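Local coordinates for piwi domain-containing protein (PDB 5THE) that probably binds RNA as the Piwi-containing C-terminal lobe of a budding yeast Argonaute, a family whose members are guided by small RNAs to their targets, at residues 477-482 against 491-496; 54-59 against 410-415. All blocks are in the same frame, centred on the assembly; numbering follows the deposited sequence.

Two contacts at different depths of one lobe illustrate how location sets chemistry. Interaction 1 has its centre about 3 Å from the centre of the chain and joins a loop to the long helix 490-515, with aromatic rings inside and RNA phosphates alongside. Interaction 2 is centred about 26 Å from that point, yet is itself largely buried; it sets a short 3-10 turn on strand 410-415 by close packing, without a clear hydrogen bond across it and about 9 Å from the nucleic acid at the nearest atoms. They hold different elements but meet at one place, where Tyr477 OH packs 3.9 Å from Lys59 CE.

Interaction 1 of 2, residues 477-482 against 491-496; sequences YIFGRS and PVYYAD. With nucleotides of chain B.
The Phe479 side chain turns trans to its own backbone nitrogen (chi1 -176°), which carries the ring from the loop to Tyr493 and Tyr494, while the first torsion of Tyr494 sets CG trans to the carbonyl carbon, its ring running back toward the loop. Phe479 CZ comes over one face of the Tyr493 ring, 3.5 Å from CD1, and the two planes are inclined at 31°. Tyr494 runs past Phe479 in the opposite sense, its CE1 3.5 Å from Phe479 CD1, and its hydroxyl goes on to the backbone. There Gly480 N donates to Tyr494 OH at 2.9 Å, with an N-H...O angle of 160°. Gly480 belongs to a type I turn, Phe479 to Ser482, closed by Ser482 N to Phe479 O at 3.2 Å. The loop joins helices 465-475 and 490-515 within the Piwi domain, an RNase H-like fold, and here it faces RNA bound as chain B, consistent with the way Argonautes grip the guide backbone. Arg481 reaches along the RNA with its chain extended from CG to NE. The guanidinium presents one edge to OP1 of A4 of chain B, giving that oxygen two bonds, from NE at 2.7 Å and from NH2 at 2.8 Å. OP1 of A3 of chain B lies over a guanidinium face, 3.5 Å from NH1, and NH1 itself is hydrogen-bonded to Ile549 O. Beyond Phe479, the Tyr493 hydroxyl is modelled as donating to OP2 of A5 of chain B, at a separation so short that the details are doubtful. A valine in place of Tyr493 would probably leave one face of Phe479 poorly packed and its ring freer to turn. Phe298 meets the Tyr494 ring from another part of the chain.

Interaction 2 of 2, residues 54-59 against 410-415; sequences KHEESK and EVAVQS
Glu56 drops from a short helical turn onto strand 410-415, and its side chain can be followed atom by atom across the join. CB is 3.8 Å from Ala412 CB, methylene against methyl. The first torsion (chi1 67°) places CG between the backbone nitrogen and carbonyl carbon, and so in the angle between two strand groups: Gln414 O is 3.2 Å from Glu56 CG, and Ser415 OG is 3.4 Å from the same atom. A bend at the next bond (chi2 -79°) then turns the carboxylate so that OE1 alone comes near the alanine, 4.1 Å from Ala412 CB. The aliphatic part of this acid therefore does most of the touching, and no clear hydrogen bond spans the two segments. Ser415 answers from the strand: its CB lies 3.5 Å from Glu56 CG, and its hydroxyl lies against the neighbouring residue, 3.3 Å from Glu57 CA. That hydroxyl has its polar partner in Gln443 NE2. The pattern is a 3-10 turn, residues 55-58, laid on the middle strand of a small antiparallel three-stranded sheet, flanked by strands 402-404 and 418-419 and interrupted at Val413. On either side of that break, Ala412 and Ser415 both direct their CB atoms at the turn, whereas Val413 and Gln414 point theirs away from it. The turn is held by its own bonds. Ser58 OG donates to His55 O at 2.9 Å, nearly in line with the carbonyl (C=O...O angle 166°), and Ser58 N uses the same oxygen, so one acceptor anchors two groups. Lys54 NZ makes a weak salt bridge to Glu57 OE1 at 3.5 Å. Where the segment ends, Lys59 NZ is hydrogen-bonded to Leu32 O and Pro421 O, tying the turn to neighbouring loops.

Interaction 1 of 2, residues 477-482 against 491-496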
loop_
_atom_site.group_PDB
_atom_site.type_symbol
_atom_site.label_atom_id
_atom_site.label_comp_id
_atom_site.label_asym_id
_atom_site.label_seq_id
_atom_site.Cartn_x
_atom_site.Cartn_y
_atom_site.Cartn_z
ATOM N N TYR A 477 6.336 5.553 6.865
ATOM C CA TYR A 477 7.562 4.791 7.021
ATOM C C TYR A 477 7.339 3.283 7.059
ATOM O O TYR A 477 8.302 2.544 7.247
ATOM C CB TYR A 477 8.294 5.237 8.298
ATOM C CG TYR A 477 8.954 6.591 8.186
ATOM C CD1 TYR A 477 8.189 7.763 8.100
ATOM C CD2 TYR A 477 10.340 6.706 8.160
ATOM C CE1 TYR A 477 8.788 9.002 8.003
ATOM C CE2 TYR A 477 10.953 7.944 8.063
ATOM C CZ TYR A 477 10.167 9.082 7.988
ATOM O OH TYR A 477 10.775 10.297 7.884
ATOM N N ILE A 478 6.109 2.797 6.884
ATOM C CA ILE A 478 5.916 1.354 6.896
ATOM C C ILE A 478 5.237 0.883 5.618
ATOM O O ILE A 478 4.366 0.010 5.648
ATOM C CB ILE A 478 5.127 0.892 8.135
ATOM C CG1 ILE A 478 3.866 1.718 8.324
ATOM C CG2 ILE A 478 5.997 0.963 9.377
ATOM C CD1 ILE A 478 3.127 1.344 9.557
ATOM N N PHE A 479 5.617 1.455 4.488
ATOM C CA PHE A 479 5.219 0.892 3.204
ATOM C C PHE A 479 6.157 -0.276 2.913
ATOM O O PHE A 479 7.338 -0.076 2.610
ATOM C CB PHE A 479 5.270 1.966 2.128
ATOM C CG PHE A 479 4.778 1.513 0.793
ATOM C CD1 PHE A 479 3.450 1.156 0.611
ATOM C CD2 PHE A 479 5.636 1.478 -0.294
ATOM C CE1 PHE A 479 2.989 0.774 -0.631
ATOM C CE2 PHE A 479 5.186 1.083 -1.534
ATOM C CZ PHE A 479 3.861 0.725 -1.710
ATOM N N GLY A 480 5.647 -1.495 3.036
ATOM C CA GLY A 480 6.513 -2.650 3.203
ATOM C C GLY A 480 7.308 -3.071 1.977
ATOM O O GLY A 480 8.162 -3.954 2.110
ATOM N N ARG A 481 7.071 -2.482 0.801
ATOM C CA ARG A 481 7.881 -2.840 -0.362
ATOM C C ARG A 481 8.914 -1.781 -0.741
ATOM O O ARG A 481 9.551 -1.896 -1.794
ATOM C CB ARG A 481 6.985 -3.175 -1.563
ATOM C CG ARG A 481 6.421 -1.995 -2.336
ATOM C CD ARG A 481 5.584 -2.465 -3.527
ATOM N NE ARG A 481 5.124 -1.336 -4.327
ATOM C CZ ARG A 481 4.210 -1.403 -5.292
ATOM N NH1 ARG A 481 3.616 -2.556 -5.593
ATOM N NH2 ARG A 481 3.889 -0.307 -5.957
ATOM N N SER A 482 9.149 -0.781 0.102
ATOM C CA SER A 482 10.207 0.173 -0.176
ATOM C C SER A 482 11.030 0.385 1.082
ATOM O O SER A 482 10.575 0.123 2.196
ATOM C CB SER A 482 9.648 1.508 -0.687
ATOM O OG SER A 482 9.095 2.259 0.378
ATOM N N PRO A 491 -1.432 2.891 4.387
ATOM C CA PRO A 491 -2.792 2.419 4.064
ATOM C C PRO A 491 -3.331 2.989 2.773
ATOM O O PRO A 491 -4.036 2.284 2.045
ATOM C CB PRO A 491 -3.627 2.904 5.262
ATOM C CG PRO A 491 -2.653 3.081 6.353
ATOM C CD PRO A 491 -1.370 3.486 5.738
ATOM N N VAL A 492 -3.040 4.268 2.496
ATOM C CA VAL A 492 -3.517 4.908 1.275
ATOM C C VAL A 492 -2.837 4.295 0.065
ATOM O O VAL A 492 -3.490 3.905 -0.906
ATOM C CB VAL A 492 -3.283 6.428 1.339
ATOM C CG1 VAL A 492 -3.554 7.085 -0.044
ATOM C CG2 VAL A 492 -4.140 7.051 2.414
ATOM N N TYR A 493 -1.512 4.200 0.116
ATOM C CA TYR A 493 -0.762 3.560 -0.957
ATOM C C TYR A 493 -1.269 2.139 -1.198
ATOM O O TYR A 493 -1.516 1.739 -2.340
ATOM C CB TYR A 493 0.726 3.568 -0.590
ATOM C CG TYR A 493 1.705 3.892 -1.712
ATOM C CD1 TYR A 493 1.713 3.163 -2.897
ATOM C CD2 TYR A 493 2.676 4.893 -1.547
ATOM C CE1 TYR A 493 2.633 3.452 -3.920
ATOM C CE2 TYR A 493 3.587 5.195 -2.549
ATOM C CZ TYR A 493 3.568 4.472 -3.734
ATOM O OH TYR A 493 4.479 4.775 -4.723
ATOM N N TYR A 494 -1.442 1.363 -0.125
ATOM C CA TYR A 494 -1.974 0.005 -0.262
ATOM C C TYR A 494 -3.343 -0.007 -0.930
ATOM O O TYR A 494 -3.620 -0.866 -1.778
ATOM C CB TYR A 494 -2.084 -0.661 1.101
ATOM C CG TYR A 494 -0.766 -0.959 1.761
ATOM C CD1 TYR A 494 0.359 -1.281 1.004
ATOM C CD2 TYR A 494 -0.651 -0.945 3.144
ATOM C CE1 TYR A 494 1.573 -1.576 1.616
ATOM C CE2 TYR A 494 0.560 -1.234 3.768
ATOM C CZ TYR A 494 1.667 -1.540 2.994
ATOM O OH TYR A 494 2.861 -1.823 3.603
ATOM N N ALA A 495 -4.231 0.908 -0.524
ATOM C CA ALA A 495 -5.564 0.950 -1.115
ATOM C C ALA A 495 -5.494 1.308 -2.590
ATOM O O ALA A 495 -6.237 0.743 -3.404
ATOM C CB ALA A 495 -6.455 1.943 -0.363
ATOM N N ASP A 496 -4.622 2.262 -2.952
ATOM C CA ASP A 496 -4.441 2.595 -4.365
ATOM C C ASP A 496 -4.028 1.365 -5.156
ATOM O O ASP A 496 -4.578 1.088 -6.226
ATOM C CB ASP A 496 -3.392 3.698 -4.539
ATOM C CG ASP A 496 -3.777 4.974 -3.862
ATOM O OD1 ASP A 496 -4.976 5.170 -3.577
ATOM O OD2 ASP A 496 -2.876 5.794 -3.618
ATOM P P A B 4 7.146 1.817 -5.342
ATOM O OP1 A B 4 5.894 1.260 -4.767
ATOM O OP2 A B 4 7.365 1.898 -6.791
ATOM O "O5'" A B 4 7.371 3.264 -4.720
ATOM C "C5'" A B 4 7.593 3.406 -3.330
ATOM C "C4'" A B 4 8.762 4.303 -3.036
ATOM O "O4'" A B 4 9.981 3.727 -3.557
ATOM C "C3'" A B 4 8.711 5.688 -3.649
ATOM O "O3'" A B 4 7.884 6.548 -2.893
ATOM C "C2'" A B 4 10.182 6.088 -3.658
ATOM O "O2'" A B 4 10.604 6.465 -2.351
ATOM C "C1'" A B 4 10.843 4.745 -3.997
ATOM N N9 A B 4 11.012 4.566 -5.444
ATOM C C8 A B 4 10.036 4.242 -6.352
ATOM N N7 A B 4 10.472 4.143 -7.584
ATOM C C5 A B 4 11.823 4.415 -7.466
ATOM C C6 A B 4 12.824 4.452 -8.427
ATOM N N6 A B 4 12.560 4.214 -9.716
ATOM N N1 A B 4 14.077 4.740 -8.003
ATOM C C2 A B 4 14.283 4.968 -6.688
ATOM N N3 A B 4 13.410 4.953 -5.676
ATOM C C4 A B 4 12.182 4.676 -6.153
ATOM P P A B 3 7.743 -2.815 -8.098
ATOM O OP1 A B 3 6.435 -3.210 -7.493
ATOM O OP2 A B 3 7.807 -2.314 -9.503
ATOM O "O5'" A B 3 8.488 -1.761 -7.158
ATOM C "C5'" A B 3 8.577 -1.996 -5.762
ATOM C "C4'" A B 3 9.550 -1.056 -5.108
ATOM O "O4'" A B 3 10.908 -1.330 -5.540
ATOM C "C3'" A B 3 9.359 0.415 -5.423
ATOM O "O3'" A B 3 8.321 0.972 -4.659
ATOM C "C2'" A B 3 10.725 0.992 -5.092
ATOM O "O2'" A B 3 10.877 1.130 -3.684
ATOM C "C1'" A B 3 11.643 -0.128 -5.589
ATOM N N9 A B 3 11.993 0.129 -6.985
ATOM C C8 A B 3 11.225 -0.122 -8.101
ATOM N N7 A B 3 11.797 0.280 -9.211
ATOM C C5 A B 3 12.998 0.821 -8.786
ATOM C C6 A B 3 14.029 1.412 -9.503
ATOM N N6 A B 3 13.987 1.526 -10.843
ATOM N N1 A B 3 15.083 1.856 -8.786
ATOM C C2 A B 3 15.070 1.713 -7.444
ATOM N N3 A B 3 14.141 1.179 -6.644
ATOM C C4 A B 3 13.126 0.753 -7.408
ATOM P P A B 5 6.757 7.451 -3.583
ATOM O OP1 A B 5 6.055 8.094 -2.436
ATOM O OP2 A B 5 6.016 6.653 -4.583
ATOM O "O5'" A B 5 7.588 8.594 -4.298
ATOM C "C5'" A B 5 8.423 9.444 -3.532
ATOM C "C4'" A B 5 9.431 10.145 -4.404
ATOM O "O4'" A B 5 10.299 9.166 -5.026
ATOM C "C3'" A B 5 8.847 10.927 -5.569
ATOM O "O3'" A B 5 8.450 12.219 -5.168
ATOM C "C2'" A B 5 9.986 10.930 -6.582
ATOM O "O2'" A B 5 10.953 11.910 -6.244
ATOM C "C1'" A B 5 10.619 9.563 -6.337
ATOM N N9 A B 5 10.106 8.548 -7.262
ATOM C C8 A B 5 8.972 7.778 -7.161
ATOM N N7 A B 5 8.825 6.965 -8.181
ATOM C C5 A B 5 9.926 7.232 -8.984
ATOM C C6 A B 5 10.344 6.694 -10.204
ATOM N N6 A B 5 9.650 5.747 -10.837
ATOM N N1 A B 5 11.497 7.182 -10.736
ATOM C C2 A B 5 12.174 8.142 -10.074
ATOM N N3 A B 5 11.877 8.723 -8.908
ATOM C C4 A B 5 10.728 8.210 -8.431
HETATM O O HOH W 1 2.785 -1.761 6.243
#

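Interaction 2 of 2, residues 54-59 against 410-415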
loop_
_atom_site.group_PDB
_atom_site.type_symbol
_atom_site.label_atom_id
_atom_site.label_comp_id
_atom_site.label_asym_id
_atom_site.label_seq_id
_atom_site.Cartn_x
_atom_site.Cartn_y
_atom_site.Cartn_z
ATOM N N LYS A 54 25.564 15.404 3.550
ATOM C CA LYS A 54 24.488 14.574 3.010
ATOM C C LYS A 54 23.931 13.597 4.044
ATOM O O LYS A 54 23.267 12.618 3.686
ATOM C CB LYS A 54 24.937 13.820 1.749
ATOM C CG LYS A 54 25.205 14.723 0.523
ATOM C CD LYS A 54 25.629 13.863 -0.670
ATOM C CE LYS A 54 26.045 14.696 -1.872
ATOM N NZ LYS A 54 24.899 15.376 -2.514
ATOM N N HIS A 55 24.175 13.843 5.331
ATOM C CA HIS A 55 23.515 13.048 6.359
ATOM C C HIS A 55 22.004 13.072 6.159
ATOM O O HIS A 55 21.330 12.055 6.337
ATOM C CB HIS A 55 23.900 13.566 7.747
ATOM C CG HIS A 55 23.270 12.807 8.878
ATOM N ND1 HIS A 55 23.656 11.533 9.228
ATOM C CD2 HIS A 55 22.285 13.151 9.741
ATOM C CE1 HIS A 55 22.936 11.123 10.257
ATOM N NE2 HIS A 55 22.098 12.088 10.588
ATOM N N GLU A 56 21.466 14.218 5.719
ATOM C CA GLU A 56 20.021 14.391 5.620
ATOM C C GLU A 56 19.390 13.449 4.598
ATOM O O GLU A 56 18.207 13.120 4.714
ATOM C CB GLU A 56 19.699 15.842 5.261
ATOM C CG GLU A 56 20.155 16.248 3.867
ATOM C CD GLU A 56 21.635 16.553 3.777
ATOM O OE1 GLU A 56 22.323 16.529 4.823
ATOM O OE2 GLU A 56 22.110 16.822 2.647
ATOM N N GLU A 57 20.146 13.004 3.593
ATOM C CA GLU A 57 19.531 12.181 2.556
ATOM C C GLU A 57 19.158 10.806 3.061
ATOM O O GLU A 57 18.496 10.058 2.334
ATOM C CB GLU A 57 20.456 12.062 1.350
ATOM C CG GLU A 57 20.917 13.421 0.866
ATOM C CD GLU A 57 21.585 13.371 -0.489
ATOM O OE1 GLU A 57 21.868 14.450 -1.042
ATOM O OE2 GLU A 57 21.835 12.261 -0.990
ATOM N N SER A 58 19.523 10.480 4.293
ATOM C CA SER A 58 19.192 9.196 4.882
ATOM C C SER A 58 17.881 9.227 5.656
ATOM O O SER A 58 17.377 8.166 6.013
ATOM C CB SER A 58 20.337 8.724 5.800
ATOM O OG SER A 58 20.361 9.428 7.027
ATOM N N LYS A 59 17.317 10.403 5.932
ATOM C CA LYS A 59 16.013 10.444 6.588
ATOM C C LYS A 59 14.953 9.873 5.645
ATOM O O LYS A 59 14.805 10.335 4.509
ATOM C CB LYS A 59 15.647 11.868 6.990
ATOM C CG LYS A 59 14.392 11.903 7.874
ATOM C CD LYS A 59 14.035 13.329 8.296
ATOM C CE LYS A 59 12.864 13.320 9.266
ATOM N NZ LYS A 59 12.429 14.714 9.626
ATOM N N GLU A 410 21.949 23.412 15.276
ATOM C CA GLU A 410 21.813 23.840 13.885
ATOM C C GLU A 410 21.920 22.616 12.981
ATOM O O GLU A 410 22.937 21.915 12.976
ATOM C CB GLU A 410 22.875 24.877 13.519
ATOM C CG GLU A 410 22.677 26.226 14.198
ATOM C CD GLU A 410 21.720 27.149 13.446
ATOM O OE1 GLU A 410 21.115 26.721 12.443
ATOM O OE2 GLU A 410 21.573 28.315 13.864
ATOM N N VAL A 411 20.876 22.376 12.197
ATOM C CA VAL A 411 20.574 21.036 11.728
ATOM C C VAL A 411 19.949 21.134 10.339
ATOM O O VAL A 411 19.264 22.109 10.029
ATOM C CB VAL A 411 19.678 20.420 12.827
ATOM C CG1 VAL A 411 18.438 19.819 12.304
ATOM C CG2 VAL A 411 20.506 19.535 13.769
ATOM N N ALA A 412 20.224 20.143 9.479
ATOM C CA ALA A 412 19.713 20.182 8.104
ATOM C C ALA A 412 18.192 20.254 8.080
ATOM O O ALA A 412 17.504 19.473 8.743
ATOM C CB ALA A 412 20.164 18.960 7.310
ATOM N N VAL A 413 17.665 21.209 7.320
ATOM C CA VAL A 413 16.236 21.330 7.094
ATOM C C VAL A 413 15.884 21.194 5.620
ATOM O O VAL A 413 14.753 21.481 5.225
ATOM C CB VAL A 413 15.691 22.655 7.672
ATOM C CG1 VAL A 413 15.845 22.655 9.182
ATOM C CG2 VAL A 413 16.418 23.886 7.043
ATOM N N GLN A 414 16.822 20.765 4.792
ATOM C CA GLN A 414 16.494 20.407 3.418
ATOM C C GLN A 414 17.324 19.201 3.015
ATOM O O GLN A 414 18.367 18.921 3.609
ATOM C CB GLN A 414 16.738 21.564 2.446
ATOM C CG GLN A 414 18.136 22.144 2.502
ATOM C CD GLN A 414 18.407 23.080 1.332
ATOM O OE1 GLN A 414 18.662 22.625 0.221
ATOM N NE2 GLN A 414 18.329 24.388 1.574
ATOM N N SER A 415 16.846 18.491 1.988
ATOM C CA SER A 415 17.518 17.299 1.484
ATOM C C SER A 415 17.240 17.154 -0.003
ATOM O O SER A 415 16.084 17.274 -0.441
ATOM C CB SER A 415 17.051 16.041 2.221
ATOM O OG SER A 415 17.782 14.913 1.776
#